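Local coordinates for Can2 (Sulfobacillus thermosulfidooxidans, PDB 7BDV), which is a CRISPR ancillary effector that binds cyclic tetra-adenylate and acts as a dual-specificity nuclease in type III CRISPR defence, at residues A[185-188]-A[189-193]; A[243-246]-A[247-251]. All coordinates share one frame; numbering follows the deposited sequence.

Interaction 1 of 2, residues A[185-188]-A[189-193]; sequences LGRL and NWIAA
Arg187 sends CG anti to its own N (chi1 180°) and stays extended as far as NE, while Ile191, one turn later, sets CG1 beside its backbone N (chi1 -72°); the two side chains thereby meet with the Ile191 methyl CD1 over the centre of one guanidinium face. CD1 lies 3.8 Å from Arg187 CZ, a van der Waals contact over the face that leaves the in-plane N-H groups to other partners, and NH1 bonds to the carbonyl of Thr200. The same methyl touches Leu188, whose CD2 comes within 4.1 Å of Ile191 CD1 as the two aliphatic chains run side by side. On helix 182-193 these side chains are spaced i to i+3 and i to i+4, whereas the alpha-helical backbone bonds run from i+4 to i: Ile191 N reaches Arg187 O at 3.1 Å, and Ala192 N reaches Leu188 O at 2.9 Å. Asn189 turns to another side of the helix. Its CB packs 3.2 Å from Gly186 O, and its buried amide is satisfied at both ends, OD1 by the hydroxyl of Tyr331 and ND2 by the carbonyl of Thr294. Leu188 packs on Ile237 of helix 231-254, and Ile191 on Phe228 of strand 226-228.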
ATOM      1  N   LEU A 185       2.845 -25.650  22.189  1.00 40.43           N
ATOM      2  CA  LEU A 185       2.292 -25.627  20.806  1.00 44.82           C
ATOM      3  C   LEU A 185       3.222 -24.823  19.893  1.00 45.97           C
ATOM      4  O   LEU A 185       3.454 -25.256  18.759  1.00 44.43           O
ATOM      5  CB  LEU A 185       0.875 -25.053  20.830  1.00 42.89           C
ATOM      6  CG  LEU A 185      -0.216 -26.045  21.219  1.00 48.05           C
ATOM      7  CD1 LEU A 185      -1.581 -25.383  21.185  1.00 48.57           C
ATOM      8  CD2 LEU A 185      -0.208 -27.283  20.318  1.00 50.41           C
ATOM      9  N   GLY A 186       3.754 -23.704  20.394  1.00 41.11           N
ATOM     10  CA  GLY A 186       4.748 -22.888  19.684  1.00 39.61           C
ATOM     11  C   GLY A 186       5.972 -23.699  19.336  1.00 41.79           C
ATOM     12  O   GLY A 186       6.381 -23.685  18.149  1.00 35.51           O
ATOM     13  N   ARG A 187       6.507 -24.411  20.324  1.00 37.23           N
ATOM     14  CA  ARG A 187       7.695 -25.295  20.213  1.00 40.11           C
ATOM     15  C   ARG A 187       7.413 -26.393  19.181  1.00 37.01           C
ATOM     16  O   ARG A 187       8.297 -26.617  18.341  1.00 40.87           O
ATOM     17  CB  ARG A 187       8.027 -25.886  21.589  1.00 41.61           C
ATOM     18  CG  ARG A 187       9.229 -26.817  21.602  1.00 43.19           C
ATOM     19  CD  ARG A 187       9.574 -27.357  22.974  1.00 44.58           C
ATOM     20  NE  ARG A 187      10.589 -28.394  22.792  1.00 44.08           N
ATOM     21  CZ  ARG A 187      10.342 -29.686  22.616  1.00 42.97           C
ATOM     22  NH1 ARG A 187       9.113 -30.155  22.653  1.00 41.78           N
ATOM     23  NH2 ARG A 187      11.331 -30.529  22.416  1.00 48.89           N
ATOM     24  N   LEU A 188       6.260 -27.060  19.242  1.00 33.24           N
ATOM     25  CA  LEU A 188       5.921 -28.128  18.264  1.00 37.08           C
ATOM     26  C   LEU A 188       5.799 -27.526  16.860  1.00 33.22           C
ATOM     27  O   LEU A 188       6.214 -28.203  15.919  1.00 32.91           O
ATOM     28  CB  LEU A 188       4.627 -28.827  18.688  1.00 39.43           C
ATOM     29  CG  LEU A 188       4.730 -29.661  19.953  1.00 44.69           C
ATOM     30  CD1 LEU A 188       3.372 -30.271  20.308  1.00 48.21           C
ATOM     31  CD2 LEU A 188       5.769 -30.750  19.783  1.00 48.30           C
ATOM     32  N   ASN A 189       5.259 -26.302  16.721  1.00 35.37           N
ATOM     33  CA  ASN A 189       5.136 -25.562  15.431  1.00 37.49           C
ATOM     34  C   ASN A 189       6.529 -25.411  14.820  1.00 40.97           C
ATOM     35  O   ASN A 189       6.699 -25.644  13.608  1.00 34.23           O
ATOM     36  CB  ASN A 189       4.516 -24.167  15.601  1.00 38.06           C
ATOM     37  CG  ASN A 189       3.753 -23.630  14.406  1.00 35.72           C
ATOM     38  OD1 ASN A 189       2.716 -23.017  14.603  1.00 35.37           O
ATOM     39  ND2 ASN A 189       4.221 -23.816  13.179  1.00 32.65           N
ATOM     40  N   TRP A 190       7.498 -25.008  15.642  1.00 39.07           N
ATOM     41  CA  TRP A 190       8.901 -24.776  15.231  1.00 37.62           C
ATOM     42  C   TRP A 190       9.499 -26.092  14.730  1.00 39.83           C
ATOM     43  O   TRP A 190       9.966 -26.123  13.572  1.00 42.10           O
ATOM     44  CB  TRP A 190       9.691 -24.188  16.391  1.00 40.35           C
ATOM     45  CG  TRP A 190      11.083 -23.814  16.010  1.00 46.75           C
ATOM     46  CD1 TRP A 190      11.519 -23.307  14.817  1.00 47.57           C
ATOM     47  CD2 TRP A 190      12.235 -23.872  16.865  1.00 51.06           C
ATOM     48  NE1 TRP A 190      12.867 -23.093  14.862  1.00 52.29           N
ATOM     49  CE2 TRP A 190      13.336 -23.432  16.101  1.00 48.47           C
ATOM     50  CE3 TRP A 190      12.451 -24.262  18.195  1.00 57.30           C
ATOM     51  CZ2 TRP A 190      14.623 -23.365  16.622  1.00 54.42           C
ATOM     52  CZ3 TRP A 190      13.726 -24.193  18.714  1.00 59.15           C
ATOM     53  CH2 TRP A 190      14.796 -23.744  17.935  1.00 56.53           C
ATOM     54  N   ILE A 191       9.445 -27.132  15.557  1.00 35.39           N
ATOM     55  CA  ILE A 191       9.901 -28.509  15.221  1.00 37.86           C
ATOM     56  C   ILE A 191       9.310 -28.925  13.866  1.00 37.89           C
ATOM     57  O   ILE A 191      10.049 -29.459  13.047  1.00 36.35           O
ATOM     58  CB  ILE A 191       9.522 -29.500  16.336  1.00 39.64           C
ATOM     59  CG1 ILE A 191      10.369 -29.297  17.591  1.00 39.03           C
ATOM     60  CG2 ILE A 191       9.614 -30.944  15.855  1.00 40.34           C
ATOM     61  CD1 ILE A 191       9.674 -29.813  18.834  1.00 40.66           C
ATOM     62  N   ALA A 192       8.011 -28.736  13.671  1.00 35.24           N
ATOM     63  CA  ALA A 192       7.270 -29.161  12.463  1.00 35.87           C
ATOM     64  C   ALA A 192       7.781 -28.324  11.287  1.00 37.19           C
ATOM     65  O   ALA A 192       7.959 -28.898  10.210  1.00 41.44           O
ATOM     66  CB  ALA A 192       5.774 -29.033  12.661  1.00 33.37           C
ATOM     67  N   ALA A 193       8.034 -27.026  11.501  1.00 39.94           N
ATOM     68  CA  ALA A 193       8.516 -26.072  10.472  1.00 40.73           C
ATOM     69  C   ALA A 193       9.919 -26.467  10.002  1.00 45.80           C
ATOM     70  O   ALA A 193      10.156 -26.447   8.773  1.00 39.69           O
ATOM     71  CB  ALA A 193       8.516 -24.658  11.003  1.00 45.60           C
TER

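Interaction 2 of 2, residues A[243-246]-A[247-251]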
ATOM      1  N   GLU A 243      -5.095 -22.383  11.260  1.00 30.07           N
ATOM      2  CA  GLU A 243      -5.686 -22.014   9.942  1.00 33.82           C
ATOM      3  C   GLU A 243      -7.081 -22.628   9.852  1.00 27.76           C
ATOM      4  O   GLU A 243      -7.953 -21.967   9.407  1.00 37.26           O
ATOM      5  CB  GLU A 243      -4.793 -22.500   8.785  1.00 39.36           C
ATOM      6  CG  GLU A 243      -3.369 -21.955   8.829  1.00 44.80           C
ATOM      7  CD  GLU A 243      -2.495 -22.309   7.628  1.00 61.77           C
ATOM      8  OE1 GLU A 243      -2.902 -21.957   6.477  1.00 74.96           O
ATOM      9  OE2 GLU A 243      -1.403 -22.930   7.836  1.00 53.58           O
ATOM     10  N   HIS A 244      -7.269 -23.866  10.273  1.00 36.68           N
ATOM     11  CA  HIS A 244      -8.586 -24.561  10.234  1.00 35.06           C
ATOM     12  C   HIS A 244      -9.506 -23.894  11.264  1.00 31.93           C
ATOM     13  O   HIS A 244     -10.701 -23.691  10.992  1.00 26.62           O
ATOM     14  CB  HIS A 244      -8.437 -26.050  10.474  1.00 37.83           C
ATOM     15  CG  HIS A 244      -7.898 -26.826   9.330  1.00 48.98           C
ATOM     16  ND1 HIS A 244      -6.597 -27.294   9.316  1.00 53.22           N
ATOM     17  CD2 HIS A 244      -8.483 -27.252   8.189  1.00 58.25           C
ATOM     18  CE1 HIS A 244      -6.382 -27.952   8.193  1.00 56.15           C
ATOM     19  NE2 HIS A 244      -7.537 -27.953   7.484  1.00 62.35           N
ATOM     20  N   TYR A 245      -8.977 -23.530  12.434  1.00 31.10           N
ATOM     21  CA  TYR A 245      -9.795 -22.856  13.467  1.00 28.97           C
ATOM     22  C   TYR A 245     -10.401 -21.577  12.868  1.00 27.64           C
ATOM     23  O   TYR A 245     -11.619 -21.332  12.982  1.00 28.72           O
ATOM     24  CB  TYR A 245      -8.970 -22.619  14.739  1.00 30.50           C
ATOM     25  CG  TYR A 245      -9.714 -21.845  15.789  1.00 34.03           C
ATOM     26  CD1 TYR A 245     -10.855 -22.360  16.384  1.00 36.50           C
ATOM     27  CD2 TYR A 245      -9.307 -20.569  16.147  1.00 35.78           C
ATOM     28  CE1 TYR A 245     -11.587 -21.619  17.294  1.00 33.49           C
ATOM     29  CE2 TYR A 245     -10.028 -19.819  17.048  1.00 34.11           C
ATOM     30  CZ  TYR A 245     -11.123 -20.372  17.679  1.00 30.61           C
ATOM     31  OH  TYR A 245     -11.785 -19.566  18.554  1.00 32.50           O
ATOM     32  N   VAL A 246      -9.570 -20.738  12.258  1.00 31.71           N
ATOM     33  CA  VAL A 246      -9.982 -19.451  11.639  1.00 31.91           C
ATOM     34  C   VAL A 246     -11.047 -19.736  10.558  1.00 30.46           C
ATOM     35  O   VAL A 246     -12.058 -19.041  10.504  1.00 28.58           O
ATOM     36  CB  VAL A 246      -8.764 -18.714  11.068  1.00 31.82           C
ATOM     37  CG1 VAL A 246      -9.164 -17.548  10.182  1.00 34.70           C
ATOM     38  CG2 VAL A 246      -7.815 -18.249  12.166  1.00 35.44           C
ATOM     39  N   TYR A 247     -10.811 -20.698   9.691  1.00 32.27           N
ATOM     40  CA  TYR A 247     -11.745 -21.016   8.578  1.00 32.20           C
ATOM     41  C   TYR A 247     -13.079 -21.478   9.163  1.00 29.91           C
ATOM     42  O   TYR A 247     -14.130 -21.054   8.702  1.00 32.85           O
ATOM     43  CB  TYR A 247     -11.127 -22.089   7.678  1.00 35.13           C
ATOM     44  CG  TYR A 247     -11.932 -22.341   6.437  1.00 35.97           C
ATOM     45  CD1 TYR A 247     -11.797 -21.490   5.357  1.00 43.24           C
ATOM     46  CD2 TYR A 247     -12.804 -23.409   6.325  1.00 40.72           C
ATOM     47  CE1 TYR A 247     -12.468 -21.732   4.163  1.00 49.21           C
ATOM     48  CE2 TYR A 247     -13.536 -23.622   5.166  1.00 46.78           C
ATOM     49  CZ  TYR A 247     -13.370 -22.781   4.083  1.00 49.28           C
ATOM     50  OH  TYR A 247     -14.072 -22.997   2.928  1.00 58.16           O
ATOM     51  N   SER A 248     -13.048 -22.275  10.234  1.00 38.15           N
ATOM     52  CA  SER A 248     -14.258 -22.817  10.915  1.00 38.18           C
ATOM     53  C   SER A 248     -15.039 -21.694  11.620  1.00 37.38           C
ATOM     54  O   SER A 248     -16.284 -21.743  11.604  1.00 27.01           O
ATOM     55  CB  SER A 248     -13.919 -23.982  11.826  1.00 40.55           C
ATOM     56  OG  SER A 248     -13.261 -23.566  13.000  1.00 51.88           O
ATOM     57  N   LEU A 249     -14.381 -20.677  12.186  1.00 33.18           N
ATOM     58  CA  LEU A 249     -15.108 -19.478  12.710  1.00 30.70           C
ATOM     59  C   LEU A 249     -15.848 -18.795  11.531  1.00 31.41           C
ATOM     60  O   LEU A 249     -16.994 -18.306  11.709  1.00 29.68           O
ATOM     61  CB  LEU A 249     -14.135 -18.492  13.383  1.00 29.94           C
ATOM     62  CG  LEU A 249     -13.528 -18.943  14.719  1.00 28.71           C
ATOM     63  CD1 LEU A 249     -12.705 -17.835  15.372  1.00 29.74           C
ATOM     64  CD2 LEU A 249     -14.604 -19.316  15.703  1.00 30.12           C
ATOM     65  N   LEU A 250     -15.237 -18.731  10.349  1.00 34.79           N
ATOM     66  CA  LEU A 250     -15.862 -18.034   9.189  1.00 34.95           C
ATOM     67  C   LEU A 250     -17.054 -18.856   8.665  1.00 33.34           C
ATOM     68  O   LEU A 250     -18.042 -18.235   8.241  1.00 37.89           O
ATOM     69  CB  LEU A 250     -14.811 -17.738   8.123  1.00 36.15           C
ATOM     70  CG  LEU A 250     -13.778 -16.703   8.578  1.00 38.86           C
ATOM     71  CD1 LEU A 250     -12.604 -16.655   7.641  1.00 37.23           C
ATOM     72  CD2 LEU A 250     -14.400 -15.324   8.743  1.00 43.78           C
ATOM     73  N   ARG A 251     -17.007 -20.180   8.750  1.00 31.62           N
ATOM     74  CA  ARG A 251     -18.165 -21.055   8.411  1.00 34.43           C
ATOM     75  C   ARG A 251     -19.300 -20.822   9.418  1.00 34.28           C
ATOM     76  O   ARG A 251     -20.444 -20.690   8.996  1.00 27.10           O
ATOM     77  CB  ARG A 251     -17.749 -22.520   8.414  1.00 38.75           C
ATOM     78  CG  ARG A 251     -16.813 -22.888   7.271  1.00 43.55           C
ATOM     79  CD  ARG A 251     -16.727 -24.396   7.122  1.00 45.30           C
ATOM     80  NE  ARG A 251     -18.009 -24.986   6.745  1.00 58.47           N
TER
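Leu249 lies across one face of the Tyr245 ring, one helical turn ahead of it, and makes the tightly packed part of this contact. Its CG sits 4.3 Å from the ring centroid and 19° off the normal, a CH-pi contact offset toward the rim, while CD1 comes to 3.7 Å from Tyr245 CE2. With CG anti to the backbone N (chi1 176°), the tyrosine leans along the helix toward this leucine, and its hydroxyl bonds to the carbonyl of Pro353. Val246 and Leu250 follow the same i to i+4 spacing more loosely, Val246 CG1 lying 4.4 Å from Leu250 CD1; both leucines pack on Leu360 of helix 356-365. Away from this apolar side, helix 231-254 of the endonuclease domain carries the exposed His244, whose ND1 is held by the carbonyl of Gly240, and Ser248. The serine folds back in the familiar i to i-3 side-chain-to-backbone bond of helices, OG donating to Tyr245 O at 2.8 Å with a C=O...O angle of 115°, while Leu249 N makes the ordinary helical bond to Tyr245 O. Two donors thus share one carbonyl, and the hydroxyl's polarity is largely met inside the helix; Glu171 OE2, a weak second partner, probably competes for the same proton.

In the fold
Following the chain from its N-terminal strands and helices, interaction 1 comes first, on helix 182-193; the chain then continues through helix 205-212 and the strand pair 216-218 and 226-228 to helix 231-254, which carries interaction 2. Each contact pairs residues three or four apart within its own helix, so neither closes a long loop; they stand in series without nesting or crossing. Their centres are about 20 Å apart and they do not touch, yet helix 231-254 connects them: its earlier residues Ile237, Asn238 and Trp241 receive helix 182-193, and its later part packs against helix 356-365 and strand 262-269 of the nuclease sheet.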